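Local structure of inactive glucansucrase (Lactobacillus reuteri, 5JBD) at residues 374-379 / 455-460; 499-504 / 511-516; 795-800 / 831-836. The protein is an inactive member of the glycoside hydrolase family 70 glucansucrases, with a parallel (beta/alpha)8-type barrel at its core and a bound calcium ion. All blocks are in the same frame, centred on the assembly; numbering follows the deposited sequence.

Contacts 1 and 2 are neighbours, their centres about 9 Å apart, and both belong to the antiparallel sheet in which strand 375-376 pairs with strand 501-505. They touch directly, through N375 OD1 with T502 OG1 and D376 N with Q501 O. Contact 1 is a largely buried cluster of charges tying that sheet to the loop before barrel strand 460-464, whereas contact 2 is a well-shielded hairpin dominated by backbone bonds. Contact 3 is remote, its centre about 45 Å from that of contact 1, and only partly buried: a helix meets a loop there through side-chain amides, a buried indole and, on the outer side, a salt bridge.

Contact 1: 374-379 / 455-460; sequences QNDTTE and SNKDTV
K457 crosses from its loop to D376 and T378 on a chain that runs straight through its first three torsions and turns only at the last (chi4 -59°). That final bend places the ammonium group at the carbonyl of T378, with K457 NZ 2.7 Å from T378 O and a C=O...N angle of 158°, slightly tilted from the carbonyl plane. The D376 side chain lies obliquely over the lysine: its CG packs 3.7 Å from K457 CD, while its OD1 receives a weak hydrogen bond from K457 NZ at 3.4 Å, part of a salt bridge. D458, the next residue along, turns back so that its OD2 sits 3.0 Å from K457 NZ, which meets this carboxylate from above its plane. The two acid groups are nearly coplanar, 15° apart, and approach so closely that D376 OD2 is 2.6 Å from D458 OD2. The other oxygen of D458, OD1, is hydrogen-bonded to S643. On the exposed side E379 passes at about a right angle to the lysine, with its CG 3.8 Å from K457 NZ and its carboxylate bound instead to the backbone nitrogen of A645. The network thereby connects strand 375-376 of the antiparallel sheet with the loop that enters strand 460-464 of the parallel barrel. Two buried acids are served by one buried lysine, whose NZ is also held by a carbonyl; the short oxygen-oxygen approach suggests that one of the carboxyl groups probably retains a proton, which would ease the excess negative charge.

Contact 2: 499-504 / 511-516; sequences GGQTMT and LASVRY
Three successive torsions of R515, all near -60°, curl its side chain back to G499, while Q501, extended with CG opposite the backbone nitrogen (chi1 -179°), reaches along to S513. Both residues belong to an antiparallel beta hairpin, strands 501-505 and 510-515, whose short segments run at 174° to each other. T502 with V514 and T504 with A512 are hydrogen-bonded pairs; they alternate with the non-hydrogen-bonded pairs Q501 with R515 and M503 with S513. The R515 guanidinium grips one carbonyl side-on: NH2 lies 2.7 Å from G499 O, on a lone pair in the carbonyl plane, and NE lies 3.0 Å from the same G499 O but above that plane. Its remaining nitrogen, NH1, is bonded to S455 O, so the group is fixed from two directions. Q501 packs against the aliphatic part of R515, with Q501 CB 3.5 Å from R515 CD. The Q501 amide gives NE2 to S513 OG at 2.8 Å, close to the amide plane, and further bonds of this amide to the backbone nitrogen of K457 and to N456 tie the hairpin to the neighbouring loop. At the other face of the sheet the Y516 ring swings round to meet T502 with its edge: Y516 OH stands 2.6 Å from T502 OG1, an oxygen that also has N375 as partner. Farther along, on the face of Q501 and S513, helix 364-367 packs on M503 and L511. There the methyl CE of M503 sits equally close to both branches of L511, 3.7 Å from L511 CD1 and from L511 CD2.

Contact 3: 795-800 / 831-836; sequences NGQETY and VRINKW
Q797 and W836 meet at about a right angle, the glutamine amide turned 65° from the indole plane and its oxygen lying at the ring edge. Both ends of this amide are engaged. Its nitrogen makes an almost straight bond (175° at the hydrogen) to the backbone of the loop, Q797 NE2 to I833 O at 2.8 Å, and also has E254 as a partner; its oxygen accepts a weak, bent bond from the indole, W836 NE1 to Q797 OE1 at 3.0 Å. A bend at chi2 (69°) brings the amide between these two groups. One buried glutamine thus serves both the I833 carbonyl and, less firmly, the N-H of a buried tryptophan. The carboxylate of E798 divides its oxygens in turn. E798 OE1 accepts on its syn side, though well out of the carboxylate plane, from N834 ND2 at 3.1 Å, the side chains lying side by side. OE2 faces the lysine in a salt bridge, E798 OE2 to K835 NZ 3.5 Å. Between the backbones, N834 CA makes a CH...O contact with Q797 O (3.6 Å). R832 spends its NE on G801 O, just beyond the helix, with NH2 turned toward the last helical turn. Within the helix, N795 O takes both T799 N and T799 OG1, from opposite faces of its plane. I833 packs on helix 249-263, to which Q797 is also bonded through E254, and its CG2 lies over the centre of the W836 ring. Helix 794-800, entered from strand 784-791, is thereby joined to the loop leading into strand 841-845 of the same six-stranded antiparallel sheet, with helix 249-263 alongside.

Contact 1: 374-379 / 455-460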
ATOM      1  N   GLN A 374      15.334  12.340 -26.869  1.00 22.76           N
ATOM      2  CA  GLN A 374      16.325  12.448 -27.942  1.00 24.95           C
ATOM      3  C   GLN A 374      16.799  13.891 -28.074  1.00 23.28           C
ATOM      4  O   GLN A 374      17.989  14.152 -28.092  1.00 21.33           O
ATOM      5  CB  GLN A 374      15.764  11.958 -29.279  1.00 29.46           C
ATOM      6  CG  GLN A 374      16.816  11.848 -30.380  1.00 36.09           C
ATOM      7  CD  GLN A 374      17.573  10.554 -30.319  1.00 41.32           C
ATOM      8  OE1 GLN A 374      16.973   9.482 -30.400  1.00 48.78           O
ATOM      9  NE2 GLN A 374      18.907  10.635 -30.212  1.00 42.28           N
ATOM     10  N   ASN A 375      15.852  14.815 -28.174  1.00 22.91           N
ATOM     11  CA  ASN A 375      16.169  16.227 -28.302  1.00 22.81           C
ATOM     12  C   ASN A 375      14.968  17.028 -27.789  1.00 21.51           C
ATOM     13  O   ASN A 375      14.121  17.511 -28.553  1.00 18.77           O
ATOM     14  CB  ASN A 375      16.532  16.562 -29.753  1.00 23.35           C
ATOM     15  CG  ASN A 375      17.292  17.871 -29.887  1.00 23.95           C
ATOM     16  OD1 ASN A 375      18.124  18.228 -29.049  1.00 23.48           O
ATOM     17  ND2 ASN A 375      17.028  18.579 -30.976  1.00 25.61           N
ATOM     18  N   ASP A 376      14.909  17.128 -26.464  1.00 21.81           N
ATOM     19  CA  ASP A 376      13.771  17.714 -25.747  1.00 20.52           C
ATOM     20  C   ASP A 376      14.106  19.176 -25.496  1.00 21.03           C
ATOM     21  O   ASP A 376      14.867  19.481 -24.571  1.00 19.54           O
ATOM     22  CB  ASP A 376      13.551  16.939 -24.444  1.00 20.86           C
ATOM     23  CG  ASP A 376      12.378  17.447 -23.613  1.00 21.10           C
ATOM     24  OD1 ASP A 376      11.768  18.510 -23.933  1.00 21.11           O
ATOM     25  OD2 ASP A 376      12.084  16.767 -22.579  1.00 21.23           O
ATOM     26  N   THR A 377      13.541  20.058 -26.336  1.00 22.04           N
ATOM     27  CA  THR A 377      13.921  21.478 -26.363  1.00 23.98           C
ATOM     28  C   THR A 377      12.733  22.444 -26.284  1.00 25.38           C
ATOM     29  O   THR A 377      12.855  23.605 -26.680  1.00 25.74           O
ATOM     30  CB  THR A 377      14.744  21.805 -27.635  1.00 25.10           C
ATOM     31  OG1 THR A 377      13.925  21.625 -28.797  1.00 25.86           O
ATOM     32  CG2 THR A 377      15.974  20.924 -27.725  1.00 25.28           C
ATOM     33  N   THR A 378      11.600  21.957 -25.779  1.00 24.54           N
ATOM     34  CA  THR A 378      10.390  22.735 -25.595  1.00 24.68           C
ATOM     35  C   THR A 378       9.944  22.590 -24.142  1.00 25.74           C
ATOM     36  O   THR A 378      10.472  21.757 -23.404  1.00 24.89           O
ATOM     37  CB  THR A 378       9.262  22.227 -26.512  1.00 24.58           C
ATOM     38  OG1 THR A 378       9.084  20.820 -26.306  1.00 23.30           O
ATOM     39  CG2 THR A 378       9.583  22.503 -27.994  1.00 25.06           C
ATOM     40  N   GLU A 379       8.975  23.411 -23.744  1.00 25.39           N
ATOM     41  CA  GLU A 379       8.384  23.352 -22.398  1.00 26.86           C
ATOM     42  C   GLU A 379       6.862  23.365 -22.475  1.00 25.13           C
ATOM     43  O   GLU A 379       6.291  23.723 -23.501  1.00 23.71           O
ATOM     44  CB  GLU A 379       8.925  24.488 -21.525  1.00 29.30           C
ATOM     45  CG  GLU A 379      10.334  24.207 -21.000  1.00 32.86           C
ATOM     46  CD  GLU A 379      10.949  25.404 -20.314  1.00 36.46           C
ATOM     47  OE1 GLU A 379      10.412  25.871 -19.272  1.00 34.21           O
ATOM     48  OE2 GLU A 379      11.989  25.873 -20.816  1.00 43.55           O
ATOM     49  N   SER A 455      19.356  13.895 -14.010  1.00 22.95           N
ATOM     50  CA  SER A 455      19.674  14.816 -15.112  1.00 23.31           C
ATOM     51  C   SER A 455      18.536  14.924 -16.130  1.00 22.35           C
ATOM     52  O   SER A 455      18.568  15.816 -16.977  1.00 21.98           O
ATOM     53  CB  SER A 455      20.981  14.401 -15.806  1.00 23.49           C
ATOM     54  OG  SER A 455      20.910  13.088 -16.341  1.00 23.37           O
ATOM     55  N   ASN A 456      17.539  14.036 -16.058  1.00 20.77           N
ATOM     56  CA  ASN A 456      16.424  14.057 -17.021  1.00 20.87           C
ATOM     57  C   ASN A 456      15.567  15.338 -16.934  1.00 20.63           C
ATOM     58  O   ASN A 456      15.223  15.792 -15.840  1.00 19.78           O
ATOM     59  CB  ASN A 456      15.514  12.826 -16.835  1.00 21.04           C
ATOM     60  CG  ASN A 456      15.965  11.614 -17.643  1.00 20.46           C
ATOM     61  OD1 ASN A 456      16.868  11.677 -18.487  1.00 20.86           O
ATOM     62  ND2 ASN A 456      15.285  10.502 -17.419  1.00 21.05           N
ATOM     63  N   LYS A 457      15.212  15.887 -18.103  1.00 20.48           N
ATOM     64  CA  LYS A 457      14.285  17.013 -18.219  1.00 20.03           C
ATOM     65  C   LYS A 457      12.846  16.488 -18.164  1.00 19.91           C
ATOM     66  O   LYS A 457      12.595  15.309 -18.448  1.00 19.09           O
ATOM     67  CB  LYS A 457      14.514  17.696 -19.587  1.00 19.52           C
ATOM     68  CG  LYS A 457      13.780  19.006 -19.821  1.00 20.60           C
ATOM     69  CD  LYS A 457      14.192  19.613 -21.163  1.00 21.17           C
ATOM     70  CE  LYS A 457      13.511  20.947 -21.435  1.00 22.56           C
ATOM     71  NZ  LYS A 457      12.039  20.805 -21.448  1.00 22.75           N
ATOM     72  N   ASP A 458      11.896  17.383 -17.897  1.00 20.65           N
ATOM     73  CA  ASP A 458      10.483  17.047 -17.914  1.00 19.62           C
ATOM     74  C   ASP A 458      10.152  15.883 -16.972  1.00 19.69           C
ATOM     75  O   ASP A 458       9.560  14.871 -17.375  1.00 19.94           O
ATOM     76  CB  ASP A 458       9.981  16.818 -19.349  1.00 20.10           C
ATOM     77  CG  ASP A 458       9.840  18.126 -20.126  1.00 20.87           C
ATOM     78  OD1 ASP A 458       9.144  19.038 -19.644  1.00 20.37           O
ATOM     79  OD2 ASP A 458      10.438  18.233 -21.211  1.00 21.55           O
ATOM     80  N   THR A 459      10.582  16.043 -15.726  1.00 18.99           N
ATOM     81  CA  THR A 459      10.184  15.163 -14.643  1.00 19.61           C
ATOM     82  C   THR A 459      10.478  15.764 -13.273  1.00 19.76           C
ATOM     83  O   THR A 459      11.357  16.607 -13.135  1.00 20.32           O
ATOM     84  CB  THR A 459      10.880  13.756 -14.744  1.00 19.55           C
ATOM     85  OG1 THR A 459      10.237  12.834 -13.854  1.00 19.64           O
ATOM     86  CG2 THR A 459      12.350  13.837 -14.415  1.00 19.47           C
ATOM     87  N   VAL A 460       9.735  15.316 -12.258  1.00 19.49           N
ATOM     88  CA  VAL A 460      10.126  15.513 -10.870  1.00 19.25           C
ATOM     89  C   VAL A 460      10.698  14.176 -10.379  1.00 20.04           C
ATOM     90  O   VAL A 460       9.947  13.235 -10.143  1.00 20.53           O
ATOM     91  CB  VAL A 460       8.947  15.971  -9.978  1.00 20.05           C
ATOM     92  CG1 VAL A 460       9.418  16.177  -8.538  1.00 19.18           C
ATOM     93  CG2 VAL A 460       8.320  17.242 -10.541  1.00 19.68           C
TER

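Contact 2: 499-504 / 511-516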
ATOM      1  N   GLY A 499      17.772  23.646 -18.683  1.00 21.16           N
ATOM      2  CA  GLY A 499      17.859  23.811 -20.137  1.00 22.42           C
ATOM      3  C   GLY A 499      17.399  22.606 -20.919  1.00 21.84           C
ATOM      4  O   GLY A 499      16.882  21.642 -20.345  1.00 22.08           O
ATOM      5  N   GLY A 500      17.577  22.682 -22.244  1.00 21.13           N
ATOM      6  CA  GLY A 500      17.247  21.592 -23.146  1.00 19.85           C
ATOM      7  C   GLY A 500      18.034  20.337 -22.846  1.00 19.99           C
ATOM      8  O   GLY A 500      19.038  20.372 -22.139  1.00 20.93           O
ATOM      9  N   GLN A 501      17.545  19.211 -23.356  1.00 20.63           N
ATOM     10  CA  GLN A 501      18.210  17.930 -23.179  1.00 20.83           C
ATOM     11  C   GLN A 501      18.341  17.225 -24.516  1.00 21.53           C
ATOM     12  O   GLN A 501      17.383  17.182 -25.297  1.00 20.81           O
ATOM     13  CB  GLN A 501      17.426  17.009 -22.238  1.00 20.94           C
ATOM     14  CG  GLN A 501      18.105  15.656 -22.013  1.00 20.46           C
ATOM     15  CD  GLN A 501      17.408  14.809 -20.968  1.00 20.18           C
ATOM     16  OE1 GLN A 501      16.282  15.101 -20.579  1.00 19.47           O
ATOM     17  NE2 GLN A 501      18.075  13.760 -20.501  1.00 20.84           N
ATOM     18  N   THR A 502      19.512  16.635 -24.734  1.00 21.84           N
ATOM     19  CA  THR A 502      19.774  15.768 -25.881  1.00 23.13           C
ATOM     20  C   THR A 502      20.442  14.494 -25.386  1.00 22.35           C
ATOM     21  O   THR A 502      21.417  14.548 -24.642  1.00 22.81           O
ATOM     22  CB  THR A 502      20.688  16.474 -26.916  1.00 24.29           C
ATOM     23  OG1 THR A 502      20.091  17.715 -27.317  1.00 23.31           O
ATOM     24  CG2 THR A 502      20.922  15.596 -28.162  1.00 26.67           C
ATOM     25  N   MET A 503      19.892  13.353 -25.773  1.00 22.11           N
ATOM     26  CA  MET A 503      20.474  12.054 -25.466  1.00 23.05           C
ATOM     27  C   MET A 503      20.888  11.408 -26.776  1.00 23.97           C
ATOM     28  O   MET A 503      20.058  11.231 -27.674  1.00 23.64           O
ATOM     29  CB  MET A 503      19.475  11.147 -24.774  1.00 24.54           C
ATOM     30  CG  MET A 503      19.031  11.614 -23.401  1.00 24.81           C
ATOM     31  SD  MET A 503      17.968  10.410 -22.559  1.00 27.28           S
ATOM     32  CE  MET A 503      19.152   9.172 -22.082  1.00 28.85           C
ATOM     33  N   THR A 504      22.147  11.005 -26.850  1.00 22.40           N
ATOM     34  CA  THR A 504      22.772  10.564 -28.096  1.00 24.10           C
ATOM     35  C   THR A 504      23.627   9.315 -27.861  1.00 23.41           C
ATOM     36  O   THR A 504      24.448   9.314 -26.954  1.00 23.16           O
ATOM     37  CB  THR A 504      23.666  11.701 -28.608  1.00 25.10           C
ATOM     38  OG1 THR A 504      22.875  12.870 -28.831  1.00 27.19           O
ATOM     39  CG2 THR A 504      24.355  11.337 -29.907  1.00 27.19           C
ATOM     40  N   LEU A 511      25.741   5.980 -24.142  1.00 23.23           N
ATOM     41  CA  LEU A 511      25.151   7.255 -24.527  1.00 22.57           C
ATOM     42  C   LEU A 511      25.626   8.424 -23.685  1.00 22.13           C
ATOM     43  O   LEU A 511      26.162   8.237 -22.583  1.00 22.84           O
ATOM     44  CB  LEU A 511      23.632   7.147 -24.540  1.00 24.37           C
ATOM     45  CG  LEU A 511      22.814   7.074 -23.252  1.00 25.88           C
ATOM     46  CD1 LEU A 511      22.775   8.400 -22.494  1.00 24.89           C
ATOM     47  CD2 LEU A 511      21.397   6.650 -23.613  1.00 26.47           C
ATOM     48  N   ALA A 512      25.421   9.621 -24.234  1.00 20.45           N
ATOM     49  CA  ALA A 512      25.646  10.901 -23.562  1.00 19.31           C
ATOM     50  C   ALA A 512      24.306  11.607 -23.420  1.00 20.03           C
ATOM     51  O   ALA A 512      23.559  11.756 -24.411  1.00 20.25           O
ATOM     52  CB  ALA A 512      26.625  11.757 -24.357  1.00 19.70           C
ATOM     53  N   SER A 513      23.967  11.962 -22.181  1.00 20.12           N
ATOM     54  CA  SER A 513      22.772  12.750 -21.864  1.00 19.63           C
ATOM     55  C   SER A 513      23.258  14.112 -21.401  1.00 20.46           C
ATOM     56  O   SER A 513      23.956  14.204 -20.397  1.00 21.13           O
ATOM     57  CB  SER A 513      21.949  12.078 -20.773  1.00 18.83           C
ATOM     58  OG  SER A 513      20.748  12.793 -20.561  1.00 18.16           O
ATOM     59  N   VAL A 514      22.922  15.145 -22.178  1.00 20.36           N
ATOM     60  CA  VAL A 514      23.456  16.486 -21.990  1.00 21.75           C
ATOM     61  C   VAL A 514      22.318  17.443 -21.663  1.00 22.40           C
ATOM     62  O   VAL A 514      21.295  17.433 -22.362  1.00 22.20           O
ATOM     63  CB  VAL A 514      24.188  16.980 -23.258  1.00 22.09           C
ATOM     64  CG1 VAL A 514      24.544  18.460 -23.156  1.00 23.17           C
ATOM     65  CG2 VAL A 514      25.471  16.163 -23.475  1.00 22.65           C
ATOM     66  N   ARG A 515      22.512  18.265 -20.634  1.00 21.40           N
ATOM     67  CA  ARG A 515      21.647  19.419 -20.371  1.00 21.33           C
ATOM     68  C   ARG A 515      22.398  20.697 -20.713  1.00 21.23           C
ATOM     69  O   ARG A 515      23.569  20.841 -20.362  1.00 22.18           O
ATOM     70  CB  ARG A 515      21.163  19.411 -18.912  1.00 20.86           C
ATOM     71  CG  ARG A 515      20.337  18.176 -18.528  1.00 20.50           C
ATOM     72  CD  ARG A 515      19.043  18.049 -19.334  1.00 20.28           C
ATOM     73  NE  ARG A 515      18.135  19.176 -19.103  1.00 20.50           N
ATOM     74  CZ  ARG A 515      17.349  19.333 -18.033  1.00 20.93           C
ATOM     75  NH1 ARG A 515      17.332  18.431 -17.058  1.00 20.59           N
ATOM     76  NH2 ARG A 515      16.568  20.419 -17.934  1.00 20.19           N
ATOM     77  N   TYR A 516      21.746  21.610 -21.428  1.00 21.21           N
ATOM     78  CA  TYR A 516      22.459  22.767 -22.004  1.00 22.91           C
ATOM     79  C   TYR A 516      22.612  23.950 -21.051  1.00 23.60           C
ATOM     80  O   TYR A 516      23.425  24.832 -21.319  1.00 23.81           O
ATOM     81  CB  TYR A 516      21.808  23.218 -23.326  1.00 22.85           C
ATOM     82  CG  TYR A 516      21.895  22.157 -24.392  1.00 22.89           C
ATOM     83  CD1 TYR A 516      23.124  21.822 -24.962  1.00 23.80           C
ATOM     84  CD2 TYR A 516      20.773  21.471 -24.821  1.00 22.81           C
ATOM     85  CE1 TYR A 516      23.237  20.814 -25.911  1.00 23.79           C
ATOM     86  CE2 TYR A 516      20.867  20.485 -25.804  1.00 22.61           C
ATOM     87  CZ  TYR A 516      22.105  20.159 -26.339  1.00 23.88           C
ATOM     88  OH  TYR A 516      22.220  19.180 -27.304  1.00 25.07           O
TER

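Contact 3: 795-800 / 831-836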
ATOM      1  N   ASN A 795     -11.664   6.004  17.671  1.00 38.62           N
ATOM      2  CA  ASN A 795     -12.126   7.297  18.172  1.00 38.17           C
ATOM      3  C   ASN A 795     -11.786   8.453  17.226  1.00 34.70           C
ATOM      4  O   ASN A 795     -12.452   9.493  17.260  1.00 34.29           O
ATOM      5  CB  ASN A 795     -11.572   7.566  19.573  1.00 40.29           C
ATOM      6  CG  ASN A 795     -12.173   6.634  20.624  1.00 47.92           C
ATOM      7  OD1 ASN A 795     -13.275   6.083  20.446  1.00 51.29           O
ATOM      8  ND2 ASN A 795     -11.463   6.468  21.734  1.00 49.87           N
ATOM      9  N   GLY A 796     -10.764   8.281  16.388  1.00 32.40           N
ATOM     10  CA  GLY A 796     -10.448   9.263  15.351  1.00 30.97           C
ATOM     11  C   GLY A 796     -11.595   9.464  14.374  1.00 28.85           C
ATOM     12  O   GLY A 796     -11.985  10.599  14.088  1.00 30.18           O
ATOM     13  N   GLN A 797     -12.140   8.372  13.857  1.00 27.24           N
ATOM     14  CA  GLN A 797     -13.290   8.480  12.967  1.00 27.58           C
ATOM     15  C   GLN A 797     -14.521   9.053  13.686  1.00 28.53           C
ATOM     16  O   GLN A 797     -15.285   9.827  13.101  1.00 28.33           O
ATOM     17  CB  GLN A 797     -13.627   7.122  12.338  1.00 26.58           C
ATOM     18  CG  GLN A 797     -14.528   7.231  11.113  1.00 25.76           C
ATOM     19  CD  GLN A 797     -13.829   7.879   9.910  1.00 25.12           C
ATOM     20  OE1 GLN A 797     -12.652   7.623   9.654  1.00 25.06           O
ATOM     21  NE2 GLN A 797     -14.560   8.689   9.157  1.00 24.72           N
ATOM     22  N   GLU A 798     -14.706   8.671  14.952  1.00 29.90           N
ATOM     23  CA  GLU A 798     -15.838   9.179  15.739  1.00 31.24           C
ATOM     24  C   GLU A 798     -15.733  10.677  15.916  1.00 30.04           C
ATOM     25  O   GLU A 798     -16.692  11.382  15.684  1.00 31.64           O
ATOM     26  CB  GLU A 798     -15.928   8.523  17.131  1.00 34.51           C
ATOM     27  CG  GLU A 798     -16.315   7.048  17.124  1.00 36.94           C
ATOM     28  CD  GLU A 798     -17.793   6.780  16.897  1.00 39.32           C
ATOM     29  OE1 GLU A 798     -18.596   7.745  16.763  1.00 38.04           O
ATOM     30  OE2 GLU A 798     -18.147   5.572  16.824  1.00 42.38           O
ATOM     31  N   THR A 799     -14.561  11.159  16.308  1.00 29.61           N
ATOM     32  CA  THR A 799     -14.369  12.579  16.585  1.00 30.33           C
ATOM     33  C   THR A 799     -14.289  13.437  15.313  1.00 30.83           C
ATOM     34  O   THR A 799     -14.911  14.494  15.245  1.00 30.29           O
ATOM     35  CB  THR A 799     -13.109  12.805  17.451  1.00 29.97           C
ATOM     36  OG1 THR A 799     -13.258  12.104  18.685  1.00 29.97           O
ATOM     37  CG2 THR A 799     -12.890  14.289  17.758  1.00 30.84           C
ATOM     38  N   TYR A 800     -13.523  12.989  14.319  1.00 29.95           N
ATOM     39  CA  TYR A 800     -13.167  13.837  13.170  1.00 30.02           C
ATOM     40  C   TYR A 800     -13.941  13.559  11.884  1.00 30.46           C
ATOM     41  O   TYR A 800     -13.944  14.397  10.971  1.00 31.06           O
ATOM     42  CB  TYR A 800     -11.659  13.733  12.920  1.00 29.35           C
ATOM     43  CG  TYR A 800     -10.872  14.236  14.104  1.00 29.17           C
ATOM     44  CD1 TYR A 800     -10.700  15.587  14.297  1.00 29.91           C
ATOM     45  CD2 TYR A 800     -10.330  13.358  15.054  1.00 30.20           C
ATOM     46  CE1 TYR A 800      -9.995  16.068  15.397  1.00 30.35           C
ATOM     47  CE2 TYR A 800      -9.626  13.827  16.164  1.00 30.50           C
ATOM     48  CZ  TYR A 800      -9.466  15.186  16.326  1.00 30.63           C
ATOM     49  OH  TYR A 800      -8.780  15.683  17.399  1.00 33.30           O
ATOM     50  N   VAL A 831     -24.480  13.501   5.574  1.00 32.07           N
ATOM     51  CA  VAL A 831     -24.264  12.340   6.423  1.00 32.71           C
ATOM     52  C   VAL A 831     -22.791  12.330   6.804  1.00 33.38           C
ATOM     53  O   VAL A 831     -21.920  12.493   5.932  1.00 31.98           O
ATOM     54  CB  VAL A 831     -24.637  11.028   5.685  1.00 32.57           C
ATOM     55  CG1 VAL A 831     -24.275   9.806   6.519  1.00 34.06           C
ATOM     56  CG2 VAL A 831     -26.115  11.024   5.328  1.00 34.16           C
ATOM     57  N   ARG A 832     -22.516  12.177   8.094  1.00 32.69           N
ATOM     58  CA  ARG A 832     -21.152  12.072   8.595  1.00 33.74           C
ATOM     59  C   ARG A 832     -20.804  10.605   8.797  1.00 33.14           C
ATOM     60  O   ARG A 832     -21.587   9.853   9.383  1.00 31.26           O
ATOM     61  CB  ARG A 832     -20.998  12.822   9.915  1.00 36.25           C
ATOM     62  CG  ARG A 832     -21.145  14.335   9.774  1.00 39.10           C
ATOM     63  CD  ARG A 832     -20.950  15.065  11.096  1.00 40.84           C
ATOM     64  NE  ARG A 832     -19.663  14.767  11.753  1.00 40.60           N
ATOM     65  CZ  ARG A 832     -19.260  15.312  12.908  1.00 43.03           C
ATOM     66  NH1 ARG A 832     -20.031  16.196  13.560  1.00 41.79           N
ATOM     67  NH2 ARG A 832     -18.075  14.979  13.423  1.00 43.32           N
ATOM     68  N   ILE A 833     -19.631  10.198   8.316  1.00 30.40           N
ATOM     69  CA  ILE A 833     -19.130   8.850   8.596  1.00 31.37           C
ATOM     70  C   ILE A 833     -18.374   8.859   9.939  1.00 31.67           C
ATOM     71  O   ILE A 833     -17.194   9.211   9.996  1.00 29.27           O
ATOM     72  CB  ILE A 833     -18.236   8.312   7.455  1.00 30.07           C
ATOM     73  CG1 ILE A 833     -19.051   8.252   6.157  1.00 30.40           C
ATOM     74  CG2 ILE A 833     -17.698   6.932   7.824  1.00 30.07           C
ATOM     75  CD1 ILE A 833     -18.292   7.754   4.936  1.00 29.81           C
ATOM     76  N   ASN A 834     -19.074   8.480  11.010  1.00 32.40           N
ATOM     77  CA  ASN A 834     -18.463   8.358  12.339  1.00 32.25           C
ATOM     78  C   ASN A 834     -17.874   6.971  12.565  1.00 31.56           C
ATOM     79  O   ASN A 834     -17.058   6.780  13.477  1.00 30.63           O
ATOM     80  CB  ASN A 834     -19.481   8.686  13.436  1.00 34.33           C
ATOM     81  CG  ASN A 834     -20.637   7.699  13.487  1.00 35.14           C
ATOM     82  OD1 ASN A 834     -21.385   7.554  12.529  1.00 35.02           O
ATOM     83  ND2 ASN A 834     -20.778   7.011  14.615  1.00 38.82           N
ATOM     84  N   LYS A 835     -18.314   6.011  11.751  1.00 30.61           N
ATOM     85  CA  LYS A 835     -17.928   4.620  11.895  1.00 32.96           C
ATOM     86  C   LYS A 835     -18.053   3.933  10.545  1.00 30.99           C
ATOM     87  O   LYS A 835     -19.077   4.074   9.899  1.00 31.78           O
ATOM     88  CB  LYS A 835     -18.874   3.954  12.887  1.00 36.16           C
ATOM     89  CG  LYS A 835     -18.559   2.498  13.180  1.00 42.12           C
ATOM     90  CD  LYS A 835     -19.397   1.930  14.336  1.00 46.01           C
ATOM     91  CE  LYS A 835     -18.881   2.324  15.724  1.00 51.51           C
ATOM     92  NZ  LYS A 835     -17.385   2.303  15.911  1.00 52.75           N
ATOM     93  N   TRP A 836     -17.017   3.207  10.123  1.00 30.40           N
ATOM     94  CA  TRP A 836     -17.048   2.450   8.859  1.00 29.29           C
ATOM     95  C   TRP A 836     -17.838   1.162   9.055  1.00 29.65           C
ATOM     96  O   TRP A 836     -17.805   0.565  10.125  1.00 29.62           O
ATOM     97  CB  TRP A 836     -15.621   2.137   8.340  1.00 28.48           C
ATOM     98  CG  TRP A 836     -14.847   3.378   8.000  1.00 28.23           C
ATOM     99  CD1 TRP A 836     -13.959   4.038   8.798  1.00 28.94           C
ATOM    100  CD2 TRP A 836     -14.928   4.128   6.786  1.00 28.41           C
ATOM    101  NE1 TRP A 836     -13.488   5.159   8.160  1.00 28.42           N
ATOM    102  CE2 TRP A 836     -14.059   5.236   6.918  1.00 28.66           C
ATOM    103  CE3 TRP A 836     -15.658   3.975   5.602  1.00 27.60           C
ATOM    104  CZ2 TRP A 836     -13.885   6.185   5.892  1.00 30.01           C
ATOM    105  CZ3 TRP A 836     -15.491   4.920   4.577  1.00 28.50           C
ATOM    106  CH2 TRP A 836     -14.615   6.011   4.733  1.00 28.01           C
TER